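Local coordinates for protein tryptophanyl-tRNA synthetase (Cryptosporidium parvum Iowa II, PDB 3HV0) that probably charges tRNA(Trp) with tryptophan at the expense of ATP, as a class I aminoacyl-tRNA synthetase, and holds tryptophan bound here, at residues 199-204 with 228-233; 222-227 with 232-237. All coordinates share one frame; numbering follows the deposited sequence.

Interaction 1. Residues 199-204 with 228-233. With TRP (tryptophan), chain C.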
ATOM      1  N   ALA A 199       4.713   3.180   7.337  1.00 24.67           N
ATOM      2  CA  ALA A 199       3.584   2.380   7.843  1.00 24.62           C
ATOM      3  C   ALA A 199       3.752   0.897   7.504  1.00 24.80           C
ATOM      4  O   ALA A 199       3.398   0.025   8.294  1.00 24.23           O
ATOM      5  CB  ALA A 199       2.279   2.878   7.310  1.00 24.35           C
ATOM      6  N   VAL A 200       4.312   0.614   6.329  1.00 25.34           N
ATOM      7  CA  VAL A 200       4.578  -0.778   5.922  1.00 25.29           C
ATOM      8  C   VAL A 200       5.542  -1.469   6.869  1.00 25.54           C
ATOM      9  O   VAL A 200       5.347  -2.633   7.208  1.00 25.76           O
ATOM     10  CB  VAL A 200       5.103  -0.866   4.481  1.00 25.05           C
ATOM     11  CG1 VAL A 200       5.312  -2.313   4.054  1.00 24.96           C
ATOM     12  CG2 VAL A 200       4.137  -0.193   3.542  1.00 24.14           C
ATOM     13  N   GLN A 201       6.557  -0.746   7.328  1.00 25.77           N
ATOM     14  CA  GLN A 201       7.506  -1.315   8.281  1.00 25.75           C
ATOM     15  C   GLN A 201       6.982  -1.350   9.691  1.00 25.73           C
ATOM     16  O   GLN A 201       7.384  -2.195  10.471  1.00 26.61           O
ATOM     17  CB  GLN A 201       8.794  -0.528   8.300  1.00 26.14           C
ATOM     18  CG  GLN A 201       9.826  -1.140   9.211  1.00 25.98           C
ATOM     19  CD  GLN A 201      11.220  -0.914   8.781  1.00 26.19           C
ATOM     20  OE1 GLN A 201      12.104  -0.846   9.607  1.00 29.85           O
ATOM     21  NE2 GLN A 201      11.439  -0.788   7.496  1.00 29.35           N
ATOM     22  N   ALA A 202       6.138  -0.386  10.034  1.00 25.81           N
ATOM     23  CA  ALA A 202       5.507  -0.345  11.346  1.00 25.10           C
ATOM     24  C   ALA A 202       4.558  -1.528  11.560  1.00 24.54           C
ATOM     25  O   ALA A 202       4.591  -2.158  12.601  1.00 25.09           O
ATOM     26  CB  ALA A 202       4.774   0.951  11.523  1.00 25.01           C
ATOM     27  N   ALA A 203       3.761  -1.843  10.545  1.00 24.11           N
ATOM     28  CA  ALA A 203       2.603  -2.726  10.668  1.00 23.90           C
ATOM     29  C   ALA A 203       2.851  -4.121  11.291  1.00 23.70           C
ATOM     30  O   ALA A 203       1.972  -4.653  11.975  1.00 24.05           O
ATOM     31  CB  ALA A 203       1.879  -2.856   9.310  1.00 23.21           C
ATOM     32  N   PRO A 204       4.014  -4.731  11.025  1.00 23.45           N
ATOM     33  CA  PRO A 204       4.241  -6.031  11.649  1.00 23.42           C
ATOM     34  C   PRO A 204       4.527  -5.967  13.148  1.00 23.27           C
ATOM     35  O   PRO A 204       4.486  -7.019  13.818  1.00 24.08           O
ATOM     36  CB  PRO A 204       5.450  -6.596  10.888  1.00 23.46           C
ATOM     37  CG  PRO A 204       5.504  -5.821   9.597  1.00 22.96           C
ATOM     38  CD  PRO A 204       4.983  -4.464   9.941  1.00 23.85           C
ATOM     39  N   ILE A 228      20.245   0.498  15.708  1.00 26.37           N
ATOM     40  CA  ILE A 228      19.710   1.712  16.308  1.00 26.78           C
ATOM     41  C   ILE A 228      19.161   2.676  15.267  1.00 27.21           C
ATOM     42  O   ILE A 228      18.301   3.483  15.569  1.00 27.59           O
ATOM     43  CB  ILE A 228      20.757   2.443  17.174  1.00 26.84           C
ATOM     44  CG1 ILE A 228      20.113   3.603  17.929  1.00 26.88           C
ATOM     45  CG2 ILE A 228      21.908   2.982  16.314  1.00 26.74           C
ATOM     46  CD1 ILE A 228      18.707   3.319  18.394  1.00 26.67           C
ATOM     47  N   ASP A 229      19.657   2.601  14.044  1.00 27.96           N
ATOM     48  CA  ASP A 229      19.237   3.551  13.013  1.00 28.59           C
ATOM     49  C   ASP A 229      17.825   3.289  12.497  1.00 28.96           C
ATOM     50  O   ASP A 229      17.264   4.130  11.793  1.00 29.68           O
ATOM     51  CB  ASP A 229      20.239   3.592  11.857  1.00 28.51           C
ATOM     52  CG  ASP A 229      20.108   2.416  10.910  1.00 30.29           C
ATOM     53  OD1 ASP A 229      19.952   2.664   9.702  1.00 32.90           O
ATOM     54  OD2 ASP A 229      20.171   1.241  11.344  1.00 33.33           O
ATOM     55  N   GLN A 230      17.244   2.140  12.842  1.00 28.73           N
ATOM     56  CA  GLN A 230      15.855   1.850  12.470  1.00 28.44           C
ATOM     57  C   GLN A 230      14.848   2.420  13.475  1.00 28.65           C
ATOM     58  O   GLN A 230      13.648   2.468  13.185  1.00 29.28           O
ATOM     59  CB  GLN A 230      15.634   0.344  12.327  1.00 28.14           C
ATOM     60  CG  GLN A 230      16.530  -0.287  11.298  1.00 27.44           C
ATOM     61  CD  GLN A 230      16.229   0.194   9.872  1.00 25.43           C
ATOM     62  OE1 GLN A 230      15.076   0.242   9.438  1.00 21.93           O
ATOM     63  NE2 GLN A 230      17.270   0.508   9.143  1.00 25.35           N
ATOM     64  N   ASP A 231      15.336   2.881  14.628  1.00 28.47           N
ATOM     65  CA  ASP A 231      14.492   3.425  15.690  1.00 28.39           C
ATOM     66  C   ASP A 231      13.309   4.342  15.287  1.00 28.58           C
ATOM     67  O   ASP A 231      12.228   4.209  15.876  1.00 28.80           O
ATOM     68  CB  ASP A 231      15.349   4.157  16.716  1.00 28.44           C
ATOM     69  CG  ASP A 231      14.558   4.544  17.955  1.00 28.78           C
ATOM     70  OD1 ASP A 231      13.939   3.631  18.564  1.00 27.66           O
ATOM     71  OD2 ASP A 231      14.554   5.754  18.302  1.00 29.49           O
ATOM     72  N   PRO A 232      13.508   5.271  14.320  1.00 28.38           N
ATOM     73  CA  PRO A 232      12.439   6.179  13.867  1.00 28.18           C
ATOM     74  C   PRO A 232      11.107   5.526  13.530  1.00 28.03           C
ATOM     75  O   PRO A 232      10.069   6.060  13.884  1.00 28.20           O
ATOM     76  CB  PRO A 232      13.034   6.801  12.592  1.00 28.21           C
ATOM     77  CG  PRO A 232      14.485   6.887  12.885  1.00 28.23           C
ATOM     78  CD  PRO A 232      14.813   5.666  13.742  1.00 28.37           C
ATOM     79  N   TYR A 233      11.134   4.396  12.835  1.00 27.90           N
ATOM     80  CA  TYR A 233       9.896   3.684  12.483  1.00 27.79           C
ATOM     81  C   TYR A 233       9.134   3.256  13.723  1.00 27.94           C
ATOM     82  O   TYR A 233       7.922   3.297  13.733  1.00 28.46           O
ATOM     83  CB  TYR A 233      10.173   2.428  11.637  1.00 27.49           C
ATOM     84  CG  TYR A 233      10.868   2.702  10.315  1.00 27.30           C
ATOM     85  CD1 TYR A 233      12.251   2.586  10.191  1.00 26.39           C
ATOM     86  CD2 TYR A 233      10.135   3.065   9.184  1.00 27.36           C
ATOM     87  CE1 TYR A 233      12.889   2.831   8.996  1.00 27.72           C
ATOM     88  CE2 TYR A 233      10.767   3.341   7.980  1.00 27.50           C
ATOM     89  CZ  TYR A 233      12.146   3.214   7.888  1.00 28.02           C
ATOM     90  OH  TYR A 233      12.780   3.453   6.689  1.00 28.13           O
TER
HETATM   91  N   TRP C   1      14.224  -1.268   6.420  1.00 40.92           N
HETATM   92  CA  TRP C   1      15.140  -2.163   7.187  1.00 41.82           C
HETATM   93  C   TRP C   1      16.539  -2.105   6.593  1.00 42.03           C
HETATM   94  O   TRP C   1      16.706  -1.705   5.426  1.00 42.03           O
HETATM   95  CB  TRP C   1      14.630  -3.617   7.237  1.00 41.01           C
HETATM   96  CG  TRP C   1      13.609  -3.870   8.321  1.00 40.98           C
HETATM   97  CD1 TRP C   1      12.254  -4.030   8.159  1.00 39.94           C
HETATM   98  CD2 TRP C   1      13.855  -4.010   9.729  1.00 40.06           C
HETATM   99  NE1 TRP C   1      11.656  -4.259   9.369  1.00 39.06           N
HETATM  100  CE2 TRP C   1      12.611  -4.238  10.350  1.00 39.94           C
HETATM  101  CE3 TRP C   1      15.000  -3.967  10.519  1.00 39.82           C
HETATM  102  CZ2 TRP C   1      12.483  -4.420  11.725  1.00 41.23           C
HETATM  103  CZ3 TRP C   1      14.869  -4.144  11.885  1.00 41.50           C
HETATM  104  CH2 TRP C   1      13.613  -4.357  12.476  1.00 40.91           C
HETATM  105  OXT TRP C   1      17.508  -2.450   7.294  1.00 42.53           O

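Interaction 2. Residues 222-227 with 232-237. With TRP (tryptophan), chain C.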
ATOM      1  N   CYS A 222       4.819  -7.376  21.155  1.00 21.32           N
ATOM      2  CA  CYS A 222       5.822  -7.595  20.135  1.00 21.62           C
ATOM      3  C   CYS A 222       7.133  -7.014  20.611  1.00 21.66           C
ATOM      4  O   CYS A 222       7.141  -5.934  21.190  1.00 21.86           O
ATOM      5  CB  CYS A 222       5.417  -6.907  18.844  1.00 21.54           C
ATOM      6  SG  CYS A 222       6.792  -6.770  17.663  1.00 23.92           S
ATOM      7  N   LEU A 223       8.227  -7.732  20.374  1.00 21.71           N
ATOM      8  CA  LEU A 223       9.572  -7.232  20.673  1.00 21.73           C
ATOM      9  C   LEU A 223      10.346  -7.155  19.400  1.00 21.69           C
ATOM     10  O   LEU A 223      10.411  -8.133  18.665  1.00 22.17           O
ATOM     11  CB  LEU A 223      10.335  -8.148  21.641  1.00 21.42           C
ATOM     12  CG  LEU A 223      11.780  -7.717  21.926  1.00 20.43           C
ATOM     13  CD1 LEU A 223      11.829  -6.329  22.497  1.00 20.68           C
ATOM     14  CD2 LEU A 223      12.492  -8.648  22.874  1.00 20.09           C
ATOM     15  N   VAL A 224      10.976  -6.008  19.169  1.00 21.92           N
ATOM     16  CA  VAL A 224      11.615  -5.690  17.889  1.00 20.95           C
ATOM     17  C   VAL A 224      13.096  -5.398  18.076  1.00 21.23           C
ATOM     18  O   VAL A 224      13.468  -4.299  18.522  1.00 20.34           O
ATOM     19  CB  VAL A 224      10.952  -4.475  17.285  1.00 21.32           C
ATOM     20  CG1 VAL A 224      11.536  -4.166  15.842  1.00 20.35           C
ATOM     21  CG2 VAL A 224       9.437  -4.664  17.287  1.00 20.00           C
ATOM     22  N   PRO A 225      13.953  -6.391  17.768  1.00 21.98           N
ATOM     23  CA  PRO A 225      15.409  -6.204  17.637  1.00 22.25           C
ATOM     24  C   PRO A 225      15.770  -5.418  16.390  1.00 22.60           C
ATOM     25  O   PRO A 225      15.312  -5.746  15.304  1.00 22.57           O
ATOM     26  CB  PRO A 225      15.933  -7.630  17.506  1.00 22.20           C
ATOM     27  CG  PRO A 225      14.939  -8.467  18.209  1.00 22.64           C
ATOM     28  CD  PRO A 225      13.612  -7.818  17.906  1.00 22.44           C
ATOM     29  N   HIS A 226      16.587  -4.391  16.531  1.00 23.22           N
ATOM     30  CA  HIS A 226      17.009  -3.636  15.341  1.00 23.85           C
ATOM     31  C   HIS A 226      18.293  -2.832  15.541  1.00 24.24           C
ATOM     32  O   HIS A 226      18.669  -2.492  16.660  1.00 24.86           O
ATOM     33  CB  HIS A 226      15.859  -2.741  14.831  1.00 23.20           C
ATOM     34  CG  HIS A 226      15.388  -1.711  15.814  1.00 23.00           C
ATOM     35  ND1 HIS A 226      16.004  -0.485  15.961  1.00 23.32           N
ATOM     36  CD2 HIS A 226      14.310  -1.689  16.638  1.00 22.54           C
ATOM     37  CE1 HIS A 226      15.353   0.228  16.868  1.00 20.97           C
ATOM     38  NE2 HIS A 226      14.318  -0.475  17.289  1.00 19.47           N
ATOM     39  N   ALA A 227      18.986  -2.551  14.451  1.00 25.01           N
ATOM     40  CA  ALA A 227      20.084  -1.594  14.496  1.00 25.36           C
ATOM     41  C   ALA A 227      19.484  -0.272  14.945  1.00 25.86           C
ATOM     42  O   ALA A 227      18.331   0.030  14.629  1.00 25.94           O
ATOM     43  CB  ALA A 227      20.735  -1.458  13.136  1.00 25.12           C
ATOM     44  N   PRO A 232      13.508   5.271  14.320  1.00 28.38           N
ATOM     45  CA  PRO A 232      12.439   6.179  13.867  1.00 28.18           C
ATOM     46  C   PRO A 232      11.107   5.526  13.530  1.00 28.03           C
ATOM     47  O   PRO A 232      10.069   6.060  13.884  1.00 28.20           O
ATOM     48  CB  PRO A 232      13.034   6.801  12.592  1.00 28.21           C
ATOM     49  CG  PRO A 232      14.485   6.887  12.885  1.00 28.23           C
ATOM     50  CD  PRO A 232      14.813   5.666  13.742  1.00 28.37           C
ATOM     51  N   TYR A 233      11.134   4.396  12.835  1.00 27.90           N
ATOM     52  CA  TYR A 233       9.896   3.684  12.483  1.00 27.79           C
ATOM     53  C   TYR A 233       9.134   3.256  13.723  1.00 27.94           C
ATOM     54  O   TYR A 233       7.922   3.297  13.733  1.00 28.46           O
ATOM     55  CB  TYR A 233      10.173   2.428  11.637  1.00 27.49           C
ATOM     56  CG  TYR A 233      10.868   2.702  10.315  1.00 27.30           C
ATOM     57  CD1 TYR A 233      12.251   2.586  10.191  1.00 26.39           C
ATOM     58  CD2 TYR A 233      10.135   3.065   9.184  1.00 27.36           C
ATOM     59  CE1 TYR A 233      12.889   2.831   8.996  1.00 27.72           C
ATOM     60  CE2 TYR A 233      10.767   3.341   7.980  1.00 27.50           C
ATOM     61  CZ  TYR A 233      12.146   3.214   7.888  1.00 28.02           C
ATOM     62  OH  TYR A 233      12.780   3.453   6.689  1.00 28.13           O
ATOM     63  N   PHE A 234       9.849   2.841  14.762  1.00 28.02           N
ATOM     64  CA  PHE A 234       9.222   2.270  15.951  1.00 28.38           C
ATOM     65  C   PHE A 234       9.006   3.321  17.052  1.00 28.85           C
ATOM     66  O   PHE A 234       8.275   3.087  18.021  1.00 29.57           O
ATOM     67  CB  PHE A 234      10.036   1.059  16.430  1.00 28.19           C
ATOM     68  CG  PHE A 234      10.256   0.036  15.344  1.00 27.74           C
ATOM     69  CD1 PHE A 234       9.170  -0.600  14.766  1.00 28.58           C
ATOM     70  CD2 PHE A 234      11.531  -0.246  14.849  1.00 27.32           C
ATOM     71  CE1 PHE A 234       9.343  -1.517  13.737  1.00 27.12           C
ATOM     72  CE2 PHE A 234      11.712  -1.165  13.856  1.00 25.96           C
ATOM     73  CZ  PHE A 234      10.619  -1.798  13.288  1.00 26.39           C
ATOM     74  N   ARG A 235       9.633   4.482  16.905  1.00 28.90           N
ATOM     75  CA  ARG A 235       9.239   5.647  17.682  1.00 28.90           C
ATOM     76  C   ARG A 235       7.839   6.033  17.219  1.00 28.64           C
ATOM     77  O   ARG A 235       6.946   6.231  18.021  1.00 28.40           O
ATOM     78  CB  ARG A 235      10.215   6.802  17.443  1.00 29.11           C
ATOM     79  CG  ARG A 235      10.494   7.658  18.658  1.00 30.69           C
ATOM     80  CD  ARG A 235      11.692   8.561  18.410  1.00 32.80           C
ATOM     81  NE  ARG A 235      11.299   9.772  17.670  1.00 35.60           N
ATOM     82  CZ  ARG A 235      11.984  10.331  16.664  1.00 36.30           C
ATOM     83  NH1 ARG A 235      13.129   9.795  16.215  1.00 35.83           N
ATOM     84  NH2 ARG A 235      11.504  11.445  16.099  1.00 36.24           N
ATOM     85  N   MET A 236       7.663   6.121  15.902  1.00 28.67           N
ATOM     86  CA  MET A 236       6.386   6.513  15.296  1.00 28.56           C
ATOM     87  C   MET A 236       5.240   5.549  15.664  1.00 28.15           C
ATOM     88  O   MET A 236       4.195   5.963  16.139  1.00 27.96           O
ATOM     89  CB  MET A 236       6.552   6.570  13.774  1.00 28.72           C
ATOM     90  CG  MET A 236       5.270   6.823  12.996  1.00 29.36           C
ATOM     91  SD  MET A 236       5.416   6.176  11.330  1.00 33.91           S
ATOM     92  CE  MET A 236       5.622   4.411  11.675  1.00 30.06           C
ATOM     93  N   VAL A 237       5.461   4.261  15.454  1.00 27.97           N
ATOM     94  CA  VAL A 237       4.450   3.261  15.736  1.00 27.70           C
ATOM     95  C   VAL A 237       4.102   3.164  17.241  1.00 27.39           C
ATOM     96  O   VAL A 237       2.975   2.838  17.589  1.00 27.70           O
ATOM     97  CB  VAL A 237       4.853   1.879  15.177  1.00 27.55           C
ATOM     98  CG1 VAL A 237       5.517   1.031  16.258  1.00 27.70           C
ATOM     99  CG2 VAL A 237       3.629   1.173  14.620  1.00 27.66           C
TER
HETATM  100  N   TRP C   1      14.224  -1.268   6.420  1.00 40.92           N
HETATM  101  CA  TRP C   1      15.140  -2.163   7.187  1.00 41.82           C
HETATM  102  C   TRP C   1      16.539  -2.105   6.593  1.00 42.03           C
HETATM  103  O   TRP C   1      16.706  -1.705   5.426  1.00 42.03           O
HETATM  104  CB  TRP C   1      14.630  -3.617   7.237  1.00 41.01           C
HETATM  105  CG  TRP C   1      13.609  -3.870   8.321  1.00 40.98           C
HETATM  106  CD1 TRP C   1      12.254  -4.030   8.159  1.00 39.94           C
HETATM  107  CD2 TRP C   1      13.855  -4.010   9.729  1.00 40.06           C
HETATM  108  NE1 TRP C   1      11.656  -4.259   9.369  1.00 39.06           N
HETATM  109  CE2 TRP C   1      12.611  -4.238  10.350  1.00 39.94           C
HETATM  110  CE3 TRP C   1      15.000  -3.967  10.519  1.00 39.82           C
HETATM  111  CZ2 TRP C   1      12.483  -4.420  11.725  1.00 41.23           C
HETATM  112  CZ3 TRP C   1      14.869  -4.144  11.885  1.00 41.50           C
HETATM  113  CH2 TRP C   1      13.613  -4.357  12.476  1.00 40.91           C
HETATM  114  OXT TRP C   1      17.508  -2.450   7.294  1.00 42.53           O

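Interaction 1. Residues 199-204 with 228-233
The Gln201 amide packs on a face of the Tyr233 ring and meets the end of the Gln230 amide in a buried contact, where helix 192-202 passes the turn leading into helix 231-240 on the wall of the tryptophan pocket. The groups lie in layers, with the Gln201 amide between the Tyr233 ring and the indole of the bound tryptophan. Over the tyrosine ring the amide is displaced toward the rim, with Gln201 CD 3.9 Å from Tyr233 CD1. Nearer the backbone, Gln201 CB adds an apolar touch at 3.9 Å from Tyr233 CD2. On its other side the amide lies flat over one face of the indole, at the five-membered ring, Gln201 CD being 3.3 Å from TRP CD1. This reach depends on CG standing anti to the backbone N of Gln201 (chi1 -176°), which sends the chain outward from the helix.

Gln230 arrives almost at a right angle to Gln201, yet the two amide planes differ by 15° and are nearly coplanar. A bend at chi2 (-66°) brings its amide beside the amino acid part of the ligand, Gln230 CD lying 3.7 Å from TRP CA. The facing ends, modelled as Gln201 OE1 and Gln230 OE1, are 3.2 Å apart. Both amides are probably turned over in the model, and with one turned back the pair may be a hydrogen bond. The ligand amino group, TRP N, is 3.0 Å from the atom modelled as Gln201 NE2. Glu118 and Tyr78 also hydrogen-bond to the ligand, and the Tyr78 hydroxyl bonds to the Gln201 carbonyl. Flat packing on both sides of the Gln201 amide should limit its tilt, while the choice between oxygen and nitrogen at its end remains open.

Interaction 2. Residues 222-227 with 232-237
Val224 CG1 lies over one face of the Phe234 ring, 3.8 Å from its centroid and 21° off the ring normal, which is the geometry of a CH-pi contact. Phe234 CZ and CE2 are both 3.6 Å from Val224 CG1. With CG1 anti to the backbone N of Val224 (chi1 -175°), this methyl is pointed at the phenyl face, and the two side chains approach from opposite directions. Tyr233 CB lies over the centre of the other face of the phenyl ring, at a looser distance.

The aromatic pair of His226 and Phe234 is oblique, with planes at 35° and ring centroids 5.1 Å apart. Phe234 CD2 sits over a face of the imidazole, 3.6 Å from His226 CD2, and the two side chains run in opposite senses alongside one another. A further ring, that of His253, meets the imidazole too.

In the fold this is the start of a beta-alpha-beta unit, strand 222-227, helix 231-240 and strand 250-254, within the parallel part of the sheet of the catalytic domain, the Rossmann-type nucleotide-binding fold of class I synthetases. Strand 76-81 pairs with strand 222-227 on its other side.

No hydrogen bond joins the two segments; within the strand His226 ND1 donates to Ala227 O at 2.7 Å, nearly straight and within the imidazole plane, although the donor stands above the carbonyl plane. This bond should fix the rotation of the imidazole.

Ligand contacts gather at the six-membered end of the indole. His226 CB comes to 3.4 Å from TRP CZ3, and Pro225 O to 3.6 Å from TRP CH2. At the edge of the phenyl ring, Phe234 CZ lies 3.6 Å from TRP CZ2.

The centres of interactions 1 and 2 lie about 5 Å apart, and the two share Pro232 and Tyr233 on helix 231-240. Along the chain the order is helix 192-202, strand 222-227, the turn at 228-230 and then that helix, so both contacts end on the same piece of chain. They also touch directly: Ala202 CB is 3.3 Å from Val237 CG2. Both belong to the class I catalytic domain and border the same tryptophan. Interaction 1 covers a face of the indole at its five-membered ring and reaches the amino acid part, interaction 2 meets the six-membered ring, so one helix, with the turn before it, serves both regions of the pocket.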